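Long-range contact in putative hyaluronoglucosaminidase (PDB 6PWI), which probably hydrolyses N-acetylhexosamine-containing glycans as a secreted, cell-wall-attached family 84 glycoside hydrolase, of which this chain holds the amino-terminal and catalytic part: residues A[555-566]-A[581-592]. Sequence-based numbering, arbitrary orientation.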
loop_
_atom_site.group_PDB
_atom_site.type_symbol
_atom_site.label_atom_id
_atom_site.label_comp_id
_atom_site.label_asym_id
_atom_site.label_seq_id
_atom_site.Cartn_x
_atom_site.Cartn_y
_atom_site.Cartn_z
ATOM N N ASP A 555 -3.606 -24.580 -14.215
ATOM C CA ASP A 555 -3.173 -25.280 -15.412
ATOM C C ASP A 555 -1.658 -25.505 -15.398
ATOM O O ASP A 555 -1.206 -26.590 -15.771
ATOM C CB ASP A 555 -3.695 -24.586 -16.672
ATOM C CG ASP A 555 -5.215 -24.488 -16.721
ATOM O OD1 ASP A 555 -5.891 -25.292 -16.028
ATOM O OD2 ASP A 555 -5.723 -23.611 -17.454
ATOM N N LEU A 556 -0.880 -24.496 -14.962
ATOM C CA LEU A 556 0.567 -24.642 -14.876
ATOM C C LEU A 556 0.909 -25.783 -13.922
ATOM O O LEU A 556 1.792 -26.582 -14.218
ATOM C CB LEU A 556 1.243 -23.351 -14.396
ATOM C CG LEU A 556 1.297 -22.151 -15.343
ATOM C CD1 LEU A 556 2.161 -21.065 -14.726
ATOM C CD2 LEU A 556 1.817 -22.510 -16.726
ATOM N N ALA A 557 0.227 -25.838 -12.772
ATOM C CA ALA A 557 0.481 -26.884 -11.791
ATOM C C ALA A 557 0.153 -28.260 -12.371
ATOM O O ALA A 557 0.911 -29.207 -12.181
ATOM C CB ALA A 557 -0.284 -26.628 -10.520
ATOM N N GLU A 558 -0.974 -28.361 -13.090
ATOM C CA GLU A 558 -1.385 -29.621 -13.684
ATOM C C GLU A 558 -0.393 -30.039 -14.767
ATOM O O GLU A 558 -0.072 -31.216 -14.888
ATOM C CB GLU A 558 -2.828 -29.543 -14.183
ATOM C CG GLU A 558 -3.829 -29.943 -13.114
ATOM C CD GLU A 558 -5.269 -29.491 -13.308
ATOM O OE1 GLU A 558 -5.542 -28.744 -14.278
ATOM O OE2 GLU A 558 -6.124 -29.886 -12.480
ATOM N N SER A 559 0.098 -29.062 -15.536
ATOM C CA SER A 559 1.040 -29.297 -16.619
ATOM C C SER A 559 2.373 -29.806 -16.073
ATOM O O SER A 559 2.957 -30.740 -16.611
ATOM C CB SER A 559 1.230 -28.047 -17.433
ATOM O OG SER A 559 2.205 -28.237 -18.441
ATOM N N THR A 560 2.854 -29.178 -14.999
ATOM C CA THR A 560 4.133 -29.553 -14.424
ATOM C C THR A 560 4.044 -30.975 -13.878
ATOM O O THR A 560 4.957 -31.768 -14.081
ATOM C CB THR A 560 4.605 -28.513 -13.403
ATOM O OG1 THR A 560 4.639 -27.256 -14.085
ATOM C CG2 THR A 560 5.967 -28.829 -12.822
ATOM N N ILE A 561 2.931 -31.285 -13.209
ATOM C CA ILE A 561 2.720 -32.592 -12.607
ATOM C C ILE A 561 2.686 -33.666 -13.698
ATOM O O ILE A 561 3.273 -34.738 -13.535
ATOM C CB ILE A 561 1.467 -32.594 -11.706
ATOM C CG1 ILE A 561 1.681 -31.707 -10.473
ATOM C CG2 ILE A 561 1.073 -34.012 -11.311
ATOM C CD1 ILE A 561 0.427 -31.473 -9.653
ATOM N N ALA A 562 2.011 -33.366 -14.813
ATOM C CA ALA A 562 1.932 -34.311 -15.914
ATOM C C ALA A 562 3.330 -34.585 -16.468
ATOM O O ALA A 562 3.685 -35.745 -16.692
ATOM C CB ALA A 562 0.985 -33.820 -16.982
ATOM N N TYR A 563 4.127 -33.522 -16.655
ATOM C CA TYR A 563 5.455 -33.672 -17.230
ATOM C C TYR A 563 6.361 -34.463 -16.289
ATOM O O TYR A 563 6.992 -35.424 -16.714
ATOM C CB TYR A 563 6.052 -32.327 -17.642
ATOM C CG TYR A 563 5.618 -31.848 -19.002
ATOM C CD1 TYR A 563 5.807 -32.625 -20.137
ATOM C CD2 TYR A 563 5.031 -30.603 -19.159
ATOM C CE1 TYR A 563 5.416 -32.182 -21.392
ATOM C CE2 TYR A 563 4.635 -30.146 -20.406
ATOM C CZ TYR A 563 4.827 -30.936 -21.525
ATOM O OH TYR A 563 4.429 -30.476 -22.745
ATOM N N ILE A 564 6.403 -34.068 -15.011
ATOM C CA ILE A 564 7.124 -34.832 -14.009
ATOM C C ILE A 564 6.658 -36.287 -14.039
ATOM O O ILE A 564 7.473 -37.200 -13.933
ATOM C CB ILE A 564 6.990 -34.216 -12.606
ATOM C CG1 ILE A 564 7.611 -32.817 -12.549
ATOM C CG2 ILE A 564 7.601 -35.144 -11.563
ATOM C CD1 ILE A 564 7.117 -31.968 -11.396
ATOM N N ASN A 565 5.350 -36.506 -14.194
ATOM C CA ASN A 565 4.847 -37.869 -14.203
ATOM C C ASN A 565 5.403 -38.614 -15.412
ATOM O O ASN A 565 5.750 -39.783 -15.305
ATOM C CB ASN A 565 3.323 -37.953 -14.080
ATOM C CG ASN A 565 2.838 -37.825 -12.648
ATOM O OD1 ASN A 565 3.573 -38.099 -11.700
ATOM N ND2 ASN A 565 1.592 -37.415 -12.480
ATOM N N SER A 566 5.532 -37.904 -16.538
ATOM C CA SER A 566 6.036 -38.467 -17.779
ATOM C C SER A 566 7.493 -38.890 -17.613
ATOM O O SER A 566 7.870 -39.985 -18.020
ATOM C CB SER A 566 5.867 -37.479 -18.896
ATOM O OG SER A 566 6.460 -37.954 -20.089
ATOM N N TYR A 581 1.184 -38.932 -20.407
ATOM C CA TYR A 581 1.487 -37.856 -19.478
ATOM C C TYR A 581 2.040 -36.655 -20.239
ATOM O O TYR A 581 1.667 -35.518 -19.956
ATOM C CB TYR A 581 2.480 -38.318 -18.411
ATOM C CG TYR A 581 1.870 -39.041 -17.240
ATOM C CD1 TYR A 581 0.799 -38.497 -16.546
ATOM C CD2 TYR A 581 2.372 -40.263 -16.811
ATOM C CE1 TYR A 581 0.228 -39.156 -15.467
ATOM C CE2 TYR A 581 1.814 -40.937 -15.734
ATOM C CZ TYR A 581 0.739 -40.378 -15.059
ATOM O OH TYR A 581 0.176 -41.025 -13.998
ATOM N N TYR A 582 2.942 -36.923 -21.191
ATOM C CA TYR A 582 3.538 -35.874 -22.002
ATOM C C TYR A 582 2.433 -35.091 -22.711
ATOM O O TYR A 582 2.430 -33.865 -22.706
ATOM C CB TYR A 582 4.536 -36.466 -22.998
ATOM C CG TYR A 582 5.382 -35.450 -23.722
ATOM C CD1 TYR A 582 6.638 -35.100 -23.247
ATOM C CD2 TYR A 582 4.937 -34.845 -24.892
ATOM C CE1 TYR A 582 7.429 -34.173 -23.910
ATOM C CE2 TYR A 582 5.710 -33.908 -25.561
ATOM C CZ TYR A 582 6.959 -33.569 -25.066
ATOM O OH TYR A 582 7.730 -32.652 -25.717
ATOM N N VAL A 583 1.483 -35.822 -23.294
ATOM C CA VAL A 583 0.365 -35.234 -24.008
ATOM C C VAL A 583 -0.497 -34.416 -23.042
ATOM O O VAL A 583 -0.867 -33.286 -23.365
ATOM C CB VAL A 583 -0.431 -36.308 -24.774
ATOM C CG1 VAL A 583 -1.778 -35.792 -25.257
ATOM C CG2 VAL A 583 0.383 -36.847 -25.947
ATOM N N LEU A 584 -0.791 -34.973 -21.856
ATOM C CA LEU A 584 -1.536 -34.241 -20.844
ATOM C C LEU A 584 -0.794 -32.946 -20.503
ATOM O O LEU A 584 -1.409 -31.887 -20.394
ATOM C CB LEU A 584 -1.777 -35.126 -19.614
ATOM C CG LEU A 584 -2.591 -34.494 -18.478
ATOM C CD1 LEU A 584 -3.902 -33.895 -18.972
ATOM C CD2 LEU A 584 -2.851 -35.490 -17.355
ATOM N N GLY A 585 0.539 -33.030 -20.401
ATOM C CA GLY A 585 1.386 -31.884 -20.109
ATOM C C GLY A 585 1.237 -30.771 -21.141
ATOM O O GLY A 585 1.166 -29.602 -20.776
ATOM N N GLU A 586 1.189 -31.147 -22.424
ATOM C CA GLU A 586 1.064 -30.194 -23.516
ATOM C C GLU A 586 -0.296 -29.499 -23.477
ATOM O O GLU A 586 -0.387 -28.314 -23.786
ATOM C CB GLU A 586 1.171 -30.906 -24.862
ATOM C CG GLU A 586 2.581 -31.247 -25.297
ATOM C CD GLU A 586 2.560 -32.137 -26.531
ATOM O OE1 GLU A 586 2.169 -33.312 -26.398
ATOM O OE2 GLU A 586 2.888 -31.645 -27.629
ATOM N N GLU A 587 -1.351 -30.253 -23.133
ATOM C CA GLU A 587 -2.717 -29.753 -23.173
ATOM C C GLU A 587 -2.927 -28.751 -22.042
ATOM O O GLU A 587 -3.605 -27.744 -22.229
ATOM C CB GLU A 587 -3.747 -30.884 -23.098
ATOM C CG GLU A 587 -3.813 -31.737 -24.357
ATOM C CD GLU A 587 -4.570 -33.059 -24.247
ATOM O OE1 GLU A 587 -4.925 -33.463 -23.109
ATOM O OE2 GLU A 587 -4.806 -33.689 -25.305
ATOM N N GLU A 588 -2.318 -29.034 -20.884
ATOM C CA GLU A 588 -2.447 -28.173 -19.719
ATOM C C GLU A 588 -1.703 -26.858 -19.942
ATOM O O GLU A 588 -2.209 -25.799 -19.579
ATOM C CB GLU A 588 -2.008 -28.888 -18.444
ATOM C CG GLU A 588 -2.866 -30.090 -18.101
ATOM C CD GLU A 588 -4.295 -29.820 -17.649
ATOM O OE1 GLU A 588 -4.790 -28.675 -17.825
ATOM O OE2 GLU A 588 -4.918 -30.765 -17.113
ATOM N N TYR A 589 -0.515 -26.922 -20.555
ATOM C CA TYR A 589 0.204 -25.694 -20.843
ATOM C C TYR A 589 -0.638 -24.814 -21.762
ATOM O O TYR A 589 -0.752 -23.611 -21.518
ATOM C CB TYR A 589 1.619 -25.920 -21.387
ATOM C CG TYR A 589 2.335 -24.630 -21.707
ATOM C CD1 TYR A 589 2.670 -23.739 -20.699
ATOM C CD2 TYR A 589 2.629 -24.264 -23.013
ATOM C CE1 TYR A 589 3.300 -22.536 -20.970
ATOM C CE2 TYR A 589 3.258 -23.062 -23.305
ATOM C CZ TYR A 589 3.596 -22.194 -22.278
ATOM O OH TYR A 589 4.229 -21.010 -22.527
ATOM N N THR A 590 -1.230 -25.412 -22.808
ATOM C CA THR A 590 -2.063 -24.640 -23.722
ATOM C C THR A 590 -3.226 -24.012 -22.957
ATOM O O THR A 590 -3.502 -22.829 -23.129
ATOM C CB THR A 590 -2.473 -25.444 -24.963
ATOM O OG1 THR A 590 -1.294 -25.464 -25.762
ATOM C CG2 THR A 590 -3.576 -24.786 -25.767
ATOM N N ALA A 591 -3.873 -24.819 -22.104
ATOM C CA ALA A 591 -4.976 -24.401 -21.252
ATOM C C ALA A 591 -4.590 -23.177 -20.414
ATOM O O ALA A 591 -5.386 -22.252 -20.255
ATOM C CB ALA A 591 -5.411 -25.559 -20.382
ATOM N N SER A 592 -3.358 -23.174 -19.895
ATOM C CA SER A 592 -2.905 -22.114 -19.013
ATOM C C SER A 592 -2.912 -20.771 -19.741
ATOM O O SER A 592 -2.874 -19.727 -19.093
ATOM C CB SER A 592 -1.544 -22.424 -18.450
ATOM O OG SER A 592 -0.529 -22.086 -19.386
#
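Asp555 starts the pairing by setting its CB against the backbone of helix 575-591, 3.5 Å from Glu588 O, while its carboxylate passes over Ala591 CB and OD2 is hydrogen-bonded to His595 NE2. Leu556 reaches CD2 to Ser592 and the edge of the Tyr589 ring. One turn on, Glu558 brings a second carboxylate to Glu588, OE1 to OE2 3.5 Å; with Asp555 also near, this acidic cluster would probably favour proton uptake or counterions. Ser559 makes the hydrogen bond between the helices. With its hydroxyl turned anti to the backbone N (chi1 176°), OG donates to Gly585 O at 2.9 Å; that oxygen also accepts the helix's own bond from Tyr589 N, on the opposite face of its carbonyl plane. Ala562 then presses its methyl on the backbone of Tyr581 and Gly585, 3.5 Å from Gly585 N. Tyr563, which also touches Ser621 of helix 613-623, lies across the glycine: Gly585 CA sits 3.9 Å from the ring centroid in a CH-pi contact, and the ring fills the place where a side chain on residue 585 would begin. The edge of the same ring, led by CE1, meets the face of Tyr582 in a T-shaped pair with planes at 82°. Asn565 places CB over the centre of the Tyr581 ring, 3.4 Å from its centroid, and Ser566 packs CB against Tyr581 CB while its OG bonds to Ala578 O. Small residues thus let the segment axes approach to 7.5 Å, antiparallel at 161°, in a close helical hairpin within the helical region following the catalytic (beta/alpha)8 barrel.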